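Side-chain contacts in putative hexose oxidase (Nonomuraea sp. ATCC 39727, PDB 5AWV), which probably oxidises a sugar of teicoplanin-type glycopeptide antibiotics, using a flavin (FAD) held by covalent links to the protein: residues A265-L270 with A382-M387; T388-I393 with L442-K447; L270-G275 with L375-I380. All coordinates share one frame; numbering follows the deposited sequence.

Interaction 1: residues A265-L270 with A382-M387; sequences AAFSRL and AVYENM. With T55 (8-methylnonanoic acid), chain B.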
loop_
_atom_site.group_PDB
_atom_site.type_symbol
_atom_site.label_atom_id
_atom_site.label_comp_id
_atom_site.label_asym_id
_atom_site.label_seq_id
_atom_site.Cartn_x
_atom_site.Cartn_y
_atom_site.Cartn_z
ATOM N N ALA A 265 -0.927 19.975 30.382
ATOM C CA ALA A 265 -0.516 21.178 29.707
ATOM C C ALA A 265 0.620 21.103 28.669
ATOM O O ALA A 265 0.548 21.735 27.589
ATOM C CB ALA A 265 -0.221 22.329 30.729
ATOM N N ALA A 266 1.663 20.390 29.018
ATOM C CA ALA A 266 2.778 20.182 28.161
ATOM C C ALA A 266 2.354 19.345 26.907
ATOM O O ALA A 266 2.820 19.609 25.829
ATOM C CB ALA A 266 3.874 19.441 28.896
ATOM N N PHE A 267 1.545 18.340 27.130
ATOM C CA PHE A 267 0.983 17.525 26.055
ATOM C C PHE A 267 0.211 18.374 25.087
ATOM O O PHE A 267 0.428 18.291 23.891
ATOM C CB PHE A 267 0.093 16.431 26.595
ATOM C CG PHE A 267 -0.408 15.486 25.528
ATOM C CD1 PHE A 267 0.345 14.394 25.153
ATOM C CD2 PHE A 267 -1.621 15.718 24.904
ATOM C CE1 PHE A 267 -0.117 13.517 24.156
ATOM C CE2 PHE A 267 -2.083 14.851 23.936
ATOM C CZ PHE A 267 -1.334 13.733 23.568
ATOM N N SER A 268 -0.738 19.141 25.588
ATOM C CA SER A 268 -1.420 20.100 24.766
ATOM C C SER A 268 -0.533 21.103 24.022
ATOM O O SER A 268 -0.720 21.314 22.805
ATOM C CB SER A 268 -2.532 20.806 25.536
ATOM O OG SER A 268 -3.326 21.529 24.581
ATOM N N ARG A 269 0.435 21.701 24.703
ATOM C CA ARG A 269 1.385 22.556 24.023
ATOM C C ARG A 269 2.117 21.865 22.834
ATOM O O ARG A 269 2.278 22.446 21.752
ATOM C CB ARG A 269 2.396 23.119 25.030
ATOM C CG ARG A 269 3.361 24.099 24.441
ATOM C CD ARG A 269 2.661 25.371 23.985
ATOM N NE ARG A 269 3.629 26.231 23.335
ATOM C CZ ARG A 269 4.549 26.939 23.985
ATOM N NH1 ARG A 269 4.681 26.897 25.327
ATOM N NH2 ARG A 269 5.370 27.710 23.292
ATOM N N LEU A 270 2.577 20.676 23.044
ATOM C CA LEU A 270 3.237 19.876 22.012
ATOM C C LEU A 270 2.352 19.699 20.721
ATOM O O LEU A 270 2.797 19.954 19.621
ATOM C CB LEU A 270 3.607 18.485 22.569
ATOM C CG LEU A 270 4.181 17.455 21.572
ATOM C CD1 LEU A 270 5.474 17.918 20.959
ATOM C CD2 LEU A 270 4.449 16.167 22.258
ATOM N N ALA A 382 -9.378 15.223 24.088
ATOM C CA ALA A 382 -9.854 13.857 23.887
ATOM C C ALA A 382 -8.730 12.879 23.627
ATOM O O ALA A 382 -8.739 11.781 24.194
ATOM C CB ALA A 382 -10.873 13.807 22.774
ATOM N N VAL A 383 -7.719 13.293 22.842
ATOM C CA VAL A 383 -6.578 12.422 22.671
ATOM C C VAL A 383 -5.859 12.133 24.041
ATOM O O VAL A 383 -5.504 10.987 24.372
ATOM C CB VAL A 383 -5.582 13.020 21.660
ATOM C CG1 VAL A 383 -4.327 12.258 21.632
ATOM C CG2 VAL A 383 -6.201 13.103 20.248
ATOM N N TYR A 384 -5.560 13.221 24.774
ATOM C CA TYR A 384 -4.861 13.067 26.092
ATOM C C TYR A 384 -5.629 12.139 26.972
ATOM O O TYR A 384 -5.027 11.264 27.551
ATOM C CB TYR A 384 -4.673 14.393 26.780
ATOM C CG TYR A 384 -3.814 14.270 28.000
ATOM C CD1 TYR A 384 -2.483 14.031 27.867
ATOM C CD2 TYR A 384 -4.344 14.393 29.303
ATOM C CE1 TYR A 384 -1.640 13.911 28.930
ATOM C CE2 TYR A 384 -3.499 14.271 30.404
ATOM C CZ TYR A 384 -2.167 14.017 30.198
ATOM O OH TYR A 384 -1.266 13.857 31.184
ATOM N N GLU A 385 -6.930 12.354 27.090
ATOM C CA GLU A 385 -7.771 11.579 27.958
ATOM C C GLU A 385 -7.731 10.099 27.635
ATOM O O GLU A 385 -7.519 9.280 28.519
ATOM C CB GLU A 385 -9.215 12.123 27.962
ATOM C CG GLU A 385 -10.369 11.196 28.428
ATOM C CD GLU A 385 -10.138 10.459 29.732
ATOM O OE1 GLU A 385 -10.764 9.368 29.960
ATOM O OE2 GLU A 385 -9.321 10.982 30.555
ATOM N N ASN A 386 -7.937 9.715 26.353
ATOM C CA ASN A 386 -7.886 8.317 26.025
ATOM C C ASN A 386 -6.485 7.715 26.092
ATOM O O ASN A 386 -6.266 6.526 26.498
ATOM C CB ASN A 386 -8.638 8.137 24.648
ATOM C CG ASN A 386 -10.090 8.405 24.748
ATOM O OD1 ASN A 386 -10.843 7.528 25.119
ATOM N ND2 ASN A 386 -10.531 9.584 24.445
ATOM N N MET A 387 -5.455 8.495 25.748
ATOM C CA MET A 387 -4.102 7.962 25.794
ATOM C C MET A 387 -3.569 7.735 27.243
ATOM O O MET A 387 -2.582 7.038 27.416
ATOM C CB MET A 387 -3.112 8.900 25.058
ATOM C CG MET A 387 -3.146 8.843 23.519
ATOM S SD MET A 387 -3.019 7.194 22.831
ATOM C CE MET A 387 -1.422 6.711 23.464
HETATM C CAD T55 B . -2.354 22.794 28.691
HETATM C CAE T55 B . -3.214 23.939 29.040
HETATM C CAG T55 B . -2.553 25.025 28.201
HETATM C CAH T55 B . -1.134 25.497 28.653
HETATM C CAI T55 B . -0.543 26.644 27.861
HETATM C CAJ T55 B . 0.880 27.117 28.189
HETATM C CAK T55 B . 1.177 28.292 27.275
HETATM C CAL T55 B . 2.426 29.155 27.403
HETATM C CAF T55 B . -4.615 23.304 28.829
HETATM C C T55 B . 2.311 30.381 26.487
HETATM O O T55 B . 1.248 30.768 26.062
#

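Interaction 2: residues T388-I393 with L442-K447; sequences THMDGI and LTWVRK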
loop_
_atom_site.group_PDB
_atom_site.type_symbol
_atom_site.label_atom_id
_atom_site.label_comp_id
_atom_site.label_asym_id
_atom_site.label_seq_id
_atom_site.Cartn_x
_atom_site.Cartn_y
_atom_site.Cartn_z
ATOM N N THR A 388 -4.147 8.434 28.215
ATOM C CA THR A 388 -3.772 8.269 29.608
ATOM C C THR A 388 -4.646 7.287 30.351
ATOM O O THR A 388 -4.388 7.060 31.527
ATOM C CB THR A 388 -3.729 9.640 30.339
ATOM O OG1 THR A 388 -4.931 10.376 30.162
ATOM C CG2 THR A 388 -2.634 10.410 29.826
ATOM N N HIS A 389 -5.634 6.688 29.679
ATOM C CA HIS A 389 -6.566 5.697 30.224
ATOM C C HIS A 389 -6.676 4.478 29.330
ATOM O O HIS A 389 -7.657 4.226 28.635
ATOM C CB HIS A 389 -7.865 6.386 30.558
ATOM C CG HIS A 389 -7.628 7.406 31.644
ATOM N ND1 HIS A 389 -7.587 8.769 31.407
ATOM C CD2 HIS A 389 -7.233 7.233 32.940
ATOM C CE1 HIS A 389 -7.257 9.395 32.534
ATOM N NE2 HIS A 389 -7.053 8.486 33.481
ATOM N N MET A 390 -5.578 3.750 29.339
ATOM C CA MET A 390 -5.412 2.585 28.467
ATOM C C MET A 390 -4.968 1.363 29.256
ATOM O O MET A 390 -4.038 0.642 28.885
ATOM C CB MET A 390 -4.485 2.957 27.272
ATOM C CG MET A 390 -3.046 3.285 27.524
ATOM S SD MET A 390 -2.398 4.182 26.034
ATOM C CE MET A 390 -2.036 2.789 25.055
ATOM N N ASP A 391 -5.631 1.135 30.388
ATOM C CA ASP A 391 -5.355 -0.056 31.169
ATOM C C ASP A 391 -5.863 -1.269 30.393
ATOM O O ASP A 391 -6.973 -1.274 29.890
ATOM C CB ASP A 391 -6.032 0.023 32.545
ATOM C CG ASP A 391 -5.305 1.005 33.507
ATOM O OD1 ASP A 391 -4.084 1.258 33.315
ATOM O OD2 ASP A 391 -5.952 1.517 34.462
ATOM N N GLY A 392 -5.003 -2.251 30.281
ATOM C CA GLY A 392 -5.298 -3.482 29.557
ATOM C C GLY A 392 -4.983 -3.402 28.067
ATOM O O GLY A 392 -5.096 -4.392 27.370
ATOM N N ILE A 393 -4.536 -2.250 27.593
ATOM C CA ILE A 393 -4.268 -2.063 26.168
ATOM C C ILE A 393 -2.837 -2.348 25.924
ATOM O O ILE A 393 -1.974 -1.669 26.499
ATOM C CB ILE A 393 -4.594 -0.629 25.716
ATOM C CG1 ILE A 393 -6.000 -0.282 26.141
ATOM C CG2 ILE A 393 -4.292 -0.483 24.206
ATOM C CD1 ILE A 393 -7.036 -1.288 25.597
ATOM N N LEU A 442 -10.655 -3.009 20.606
ATOM C CA LEU A 442 -11.603 -2.370 19.733
ATOM C C LEU A 442 -12.352 -1.301 20.470
ATOM O O LEU A 442 -12.570 -0.222 19.951
ATOM C CB LEU A 442 -12.579 -3.370 19.118
ATOM C CG LEU A 442 -11.957 -4.412 18.139
ATOM C CD1 LEU A 442 -13.028 -5.254 17.464
ATOM C CD2 LEU A 442 -11.086 -3.802 17.053
ATOM N N THR A 443 -12.793 -1.605 21.679
ATOM C CA THR A 443 -13.520 -0.633 22.466
ATOM C C THR A 443 -12.749 0.664 22.693
ATOM O O THR A 443 -13.299 1.750 22.553
ATOM C CB THR A 443 -13.974 -1.261 23.824
ATOM O OG1 THR A 443 -14.951 -2.287 23.541
ATOM C CG2 THR A 443 -14.600 -0.213 24.703
ATOM N N TRP A 444 -11.499 0.500 23.064
ATOM C CA TRP A 444 -10.607 1.602 23.388
ATOM C C TRP A 444 -10.369 2.501 22.151
ATOM O O TRP A 444 -10.515 3.688 22.189
ATOM C CB TRP A 444 -9.314 1.015 23.934
ATOM C CG TRP A 444 -8.374 2.125 24.274
ATOM C CD1 TRP A 444 -8.400 2.886 25.390
ATOM C CD2 TRP A 444 -7.352 2.697 23.408
ATOM N NE1 TRP A 444 -7.427 3.883 25.327
ATOM C CE2 TRP A 444 -6.747 3.776 24.137
ATOM C CE3 TRP A 444 -6.842 2.358 22.140
ATOM C CZ2 TRP A 444 -5.720 4.598 23.590
ATOM C CZ3 TRP A 444 -5.770 3.137 21.607
ATOM C CH2 TRP A 444 -5.234 4.253 22.338
ATOM N N VAL A 445 -10.004 1.903 21.022
ATOM C CA VAL A 445 -9.690 2.738 19.827
ATOM C C VAL A 445 -10.945 3.425 19.284
ATOM O O VAL A 445 -10.890 4.604 18.853
ATOM C CB VAL A 445 -8.933 1.866 18.784
ATOM C CG1 VAL A 445 -9.885 0.978 17.985
ATOM C CG2 VAL A 445 -8.111 2.727 17.880
ATOM N N ARG A 446 -12.101 2.730 19.354
ATOM C CA ARG A 446 -13.341 3.284 18.936
ATOM C C ARG A 446 -13.784 4.425 19.836
ATOM O O ARG A 446 -14.320 5.418 19.349
ATOM C CB ARG A 446 -14.469 2.253 18.784
ATOM C CG ARG A 446 -14.212 1.280 17.670
ATOM C CD ARG A 446 -15.088 0.053 17.777
ATOM N NE ARG A 446 -15.027 -0.687 16.519
ATOM C CZ ARG A 446 -15.371 -1.956 16.369
ATOM N NH1 ARG A 446 -15.843 -2.669 17.389
ATOM N NH2 ARG A 446 -15.272 -2.507 15.174
ATOM N N LYS A 447 -13.489 4.332 21.130
ATOM C CA LYS A 447 -13.850 5.454 22.026
ATOM C C LYS A 447 -12.935 6.643 21.683
ATOM O O LYS A 447 -13.409 7.735 21.618
ATOM C CB LYS A 447 -13.758 5.060 23.539
ATOM C CG LYS A 447 -14.155 6.159 24.491
ATOM C CD LYS A 447 -13.939 5.757 25.966
ATOM C CE LYS A 447 -14.342 6.954 26.850
ATOM N NZ LYS A 447 -13.195 7.919 26.942
#

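Interaction 3: residues L270-G275 with L375-I380; sequences LLRNHG and LTDRQI. With N1L (2-amino-2-deoxy-beta-D-glucopyranuronic acid), chain C.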
loop_
_atom_site.group_PDB
_atom_site.type_symbol
_atom_site.label_atom_id
_atom_site.label_comp_id
_atom_site.label_asym_id
_atom_site.label_seq_id
_atom_site.Cartn_x
_atom_site.Cartn_y
_atom_site.Cartn_z
ATOM N N LEU A 270 2.577 20.676 23.044
ATOM C CA LEU A 270 3.237 19.876 22.012
ATOM C C LEU A 270 2.352 19.699 20.721
ATOM O O LEU A 270 2.797 19.954 19.621
ATOM C CB LEU A 270 3.607 18.485 22.569
ATOM C CG LEU A 270 4.181 17.455 21.572
ATOM C CD1 LEU A 270 5.474 17.918 20.959
ATOM C CD2 LEU A 270 4.449 16.167 22.258
ATOM N N LEU A 271 1.153 19.199 20.912
ATOM C CA LEU A 271 0.220 18.990 19.777
ATOM C C LEU A 271 -0.169 20.275 19.104
ATOM O O LEU A 271 -0.231 20.276 17.867
ATOM C CB LEU A 271 -0.984 18.149 20.159
ATOM C CG LEU A 271 -0.731 16.658 20.112
ATOM C CD1 LEU A 271 0.264 16.181 21.164
ATOM C CD2 LEU A 271 -2.069 15.964 20.230
ATOM N N ARG A 272 -0.266 21.416 19.852
ATOM C CA ARG A 272 -0.493 22.689 19.215
ATOM C C ARG A 272 0.689 23.149 18.425
ATOM O O ARG A 272 0.535 23.621 17.316
ATOM C CB ARG A 272 -0.968 23.820 20.158
ATOM C CG ARG A 272 -2.254 23.457 20.888
ATOM C CD ARG A 272 -2.660 24.540 21.836
ATOM N NE ARG A 272 -3.716 24.035 22.748
ATOM C CZ ARG A 272 -4.589 24.815 23.377
ATOM N NH1 ARG A 272 -4.583 26.173 23.170
ATOM N NH2 ARG A 272 -5.491 24.236 24.213
ATOM N N ASN A 273 1.864 23.083 19.018
ATOM C CA ASN A 273 3.115 23.450 18.340
ATOM C C ASN A 273 3.247 22.724 16.954
ATOM O O ASN A 273 3.554 23.315 15.942
ATOM C CB ASN A 273 4.314 22.995 19.177
ATOM C CG ASN A 273 4.643 23.889 20.366
ATOM O OD1 ASN A 273 5.490 23.535 21.178
ATOM N ND2 ASN A 273 3.963 24.973 20.503
ATOM N N HIS A 274 3.146 21.419 17.036
ATOM C CA HIS A 274 3.305 20.514 15.923
ATOM C C HIS A 274 2.281 20.798 14.851
ATOM O O HIS A 274 2.636 20.967 13.724
ATOM C CB HIS A 274 3.191 19.076 16.404
ATOM C CG HIS A 274 3.163 18.059 15.298
ATOM N ND1 HIS A 274 1.979 17.589 14.750
ATOM C CD2 HIS A 274 4.164 17.447 14.618
ATOM C CE1 HIS A 274 2.243 16.736 13.779
ATOM N NE2 HIS A 274 3.550 16.604 13.704
ATOM N N GLY A 275 1.018 20.870 15.229
ATOM C CA GLY A 275 -0.056 21.112 14.275
ATOM C C GLY A 275 0.022 22.434 13.596
ATOM O O GLY A 275 -0.183 22.518 12.375
ATOM N N LEU A 375 -5.611 19.597 14.958
ATOM C CA LEU A 375 -6.601 19.199 15.936
ATOM C C LEU A 375 -6.963 20.367 16.857
ATOM O O LEU A 375 -6.119 21.138 17.267
ATOM C CB LEU A 375 -6.095 18.023 16.762
ATOM C CG LEU A 375 -5.984 16.658 16.073
ATOM C CD1 LEU A 375 -5.261 15.613 16.952
ATOM C CD2 LEU A 375 -7.346 16.060 15.643
ATOM N N THR A 376 -8.233 20.515 17.174
ATOM C CA THR A 376 -8.703 21.637 17.974
ATOM C C THR A 376 -8.327 21.339 19.407
ATOM O O THR A 376 -7.877 20.209 19.789
ATOM C CB THR A 376 -10.257 21.766 17.934
ATOM O OG1 THR A 376 -10.828 20.658 18.626
ATOM C CG2 THR A 376 -10.730 21.873 16.516
ATOM N N ASP A 377 -8.491 22.359 20.237
ATOM C CA ASP A 377 -8.178 22.199 21.634
ATOM C C ASP A 377 -8.991 21.099 22.302
ATOM O O ASP A 377 -8.450 20.367 23.092
ATOM C CB ASP A 377 -8.380 23.523 22.374
ATOM C CG ASP A 377 -7.454 24.639 21.870
ATOM O OD1 ASP A 377 -6.407 24.344 21.212
ATOM O OD2 ASP A 377 -7.816 25.824 22.096
ATOM N N ARG A 378 -10.254 20.957 21.915
ATOM C CA ARG A 378 -11.147 19.930 22.449
ATOM C C ARG A 378 -10.788 18.553 21.967
ATOM O O ARG A 378 -10.853 17.577 22.686
ATOM C CB ARG A 378 -12.585 20.262 22.104
ATOM C CG ARG A 378 -12.991 21.651 22.640
ATOM C CD ARG A 378 -14.456 22.011 22.410
ATOM N NE ARG A 378 -15.332 21.206 23.239
ATOM C CZ ARG A 378 -16.653 21.328 23.307
ATOM N NH1 ARG A 378 -17.304 22.282 22.616
ATOM N NH2 ARG A 378 -17.332 20.496 24.085
ATOM N N GLN A 379 -10.278 18.484 20.755
ATOM C CA GLN A 379 -9.776 17.236 20.198
ATOM C C GLN A 379 -8.504 16.815 20.849
ATOM O O GLN A 379 -8.306 15.652 21.141
ATOM C CB GLN A 379 -9.622 17.361 18.676
ATOM C CG GLN A 379 -10.994 17.435 17.935
ATOM C CD GLN A 379 -10.865 17.527 16.425
ATOM O OE1 GLN A 379 -11.471 16.754 15.703
ATOM N NE2 GLN A 379 -10.107 18.448 15.959
ATOM N N ILE A 380 -7.619 17.778 21.120
ATOM C CA ILE A 380 -6.407 17.398 21.811
ATOM C C ILE A 380 -6.737 16.855 23.230
ATOM O O ILE A 380 -6.071 15.925 23.705
ATOM C CB ILE A 380 -5.418 18.563 21.863
ATOM C CG1 ILE A 380 -4.906 18.847 20.429
ATOM C CG2 ILE A 380 -4.313 18.349 22.834
ATOM C CD1 ILE A 380 -4.142 20.105 20.296
HETATM C C1 N1L C . -17.963 25.806 23.319
HETATM C C2 N1L C . -19.215 26.809 23.172
HETATM C C3 N1L C . -19.984 26.532 21.794
HETATM C C4 N1L C . -19.014 26.387 20.613
HETATM C C5 N1L C . -17.906 25.334 20.980
HETATM C C6 N1L C . -17.024 24.989 19.750
HETATM N N2 N1L C . -20.134 27.090 24.090
HETATM O O3 N1L C . -20.823 27.690 21.660
HETATM O O4 N1L C . -19.855 25.916 19.507
HETATM O O5 N1L C . -17.088 25.807 22.147
HETATM O O6B N1L C . -16.079 23.970 20.172
HETATM O O6A N1L C . -16.439 26.193 19.220
HETATM O O HOH W 1 -6.188 21.075 24.579
#

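Interaction 1: residues A265-L270 with A382-M387
Tyr-384 lays its CD1 atom over one face of the Phe-267 ring, 3.4 Å above the plane and displaced toward the rim, so that CD1 sits nearest Phe-267 CG. At the edge of the same ring, close to its plane, the CG1 methyl of Val-383 comes to 3.9 Å from Phe-267 CZ, the two side chains meeting at about a right angle. The rings are tilted by 51° with centroids 5.1 Å apart, an oblique aromatic pair that is neither a parallel stack nor edge-to-face. Tyr-384 CB also comes to 3.8 Å from Phe-267 CD2. Phe-267 reaches across because CG stands anti to its backbone N (chi1 -175°), which sends the ring off helix 264-280; it also touches Met-262 and, on strand 309-316, Phe-309. On another side of that helix, Arg-269 NH1 lies 3.8 Å from T55 CAL of the bound antibiotic's acyl chain, in a pocket that also includes Ser-268. The Phe-267, Val-383 and Tyr-384 cluster is an apolar helix-to-helix contact, of the kind that joins the helices lying over the antiparallel sheet of the substrate domain in berberine-bridge-type flavoproteins.

Interaction 2: residues T388-I393 with L442-K447
Trp-444 projects from helix 438-452 onto His-389, Met-390 and Ile-393 of the loop 388-393, with CG anti to its backbone N (chi1 180°) carrying the indole away from the helix. Its CB already touches the loop, 3.6 Å from the CD1 methyl of Ile-393. Further out, CG lies beneath the same side chain: Ile-393 CG1 stands over one face of the five-membered ring, 4.1 Å from the ring centroid and 19° off the normal, a CH-pi contact. At the rim, Trp-444 CD1 passes 3.6 Å from the carbonyl oxygen of His-389. NE1 gives that oxygen a weak, bent bond (3.3 Å, N-H...O angle 125°); the main acceptor of NE1 is Asn-386 O at the end of helix 377-387. The indole N-H thus has a weak second acceptor in His-389 O, three residues further along the chain. Met-390 comes in obliquely at the NE1-CE2 bond, its CB 3.6 Å from NE1 and 4.0 Å from CE2. From there the chain swings round so that SD comes to 4.1 Å from Trp-444 CZ2, an oblique Met-aromatic contact. At the far end, CH2 packs on the sulfur of Met-387. A type II beta turn from Met-390 to Ile-393, with Gly-392 at positive phi, separates the two apolar residues that meet the indole. Trp-444 also rests on Thr-430, as does Ile-393, so the indole fills the space between the end of helix 377-387, the loop leading into strand 395-402, and strand 424-432 of the seven-stranded sheet beneath.

Interaction 3: residues L270-G275 with L375-I380
Arg-272 and Asp-377 face each other where the start of helix 377-387 meets helix 264-280, at a surface that holds bound glycopeptide. The carboxylate lies over one face of the guanidinium, nearly parallel to it (12°); since OD1 is well out of the guanidinium plane, no N-H points at it and the attraction is between charges alone. Arg-272 NE to Asp-377 OD1 measures 3.1 Å, although that oxygen is crowded in the model and its exact place is doubtful. Asp-377 has a second positive partner in Arg-374. The N-H groups of Arg-272 bond elsewhere: NE to Ser-268 OG, NH1 and NH2 to backbone of the bound glycopeptide. A water at its edge accepts from Arg-272 NH2 (3.3 Å) and donates to Asp-377 O (2.8 Å), a second bridge between the helices. The arginine chain, extended from CG to NE (chi2 178°), crosses Ile-380, whose CD1 lies 3.9 Å from Arg-272 CG. Below the charges, Ile-380 CD1 reaches 3.7 Å from Leu-271 CB, and its CG1 comes to 4.0 Å from Leu-271 CD2, the two side chains lying side by side and running opposite ways. Thr-376 is the N-cap of the second helix, its OG1 accepting from Gln-379 N at 3.1 Å. In the same first turn, Arg-378 NH1, also paired with Glu-455, donates to N1L O6B (3.2 Å, 159°). The whole is an N-capped helix start packed on a neighbouring helix, apolar toward the sheet and charged toward the bound antibiotic.

Interactions 1 and 3 join the same two helices, 264-280 and 377-387, at successive levels: their centres are about 8 Å apart, they share Leu-270, and Ile-380 of one packs on Phe-267 and Ser-268 of the other. Along the chain, interaction 3 lies within the span closed by interaction 1. Interaction 2 follows both, about 15 Å from interaction 1 and 20 Å from interaction 3, centre to centre; it touches the first through Asn-386 and Met-387 but not the third. Together they tie helices 264-280, 377-387 and 438-452 into one layer over the seven-stranded antiparallel sheet, with bound glycopeptide touching helices 264-280 and 377-387 at interactions 1 and 3.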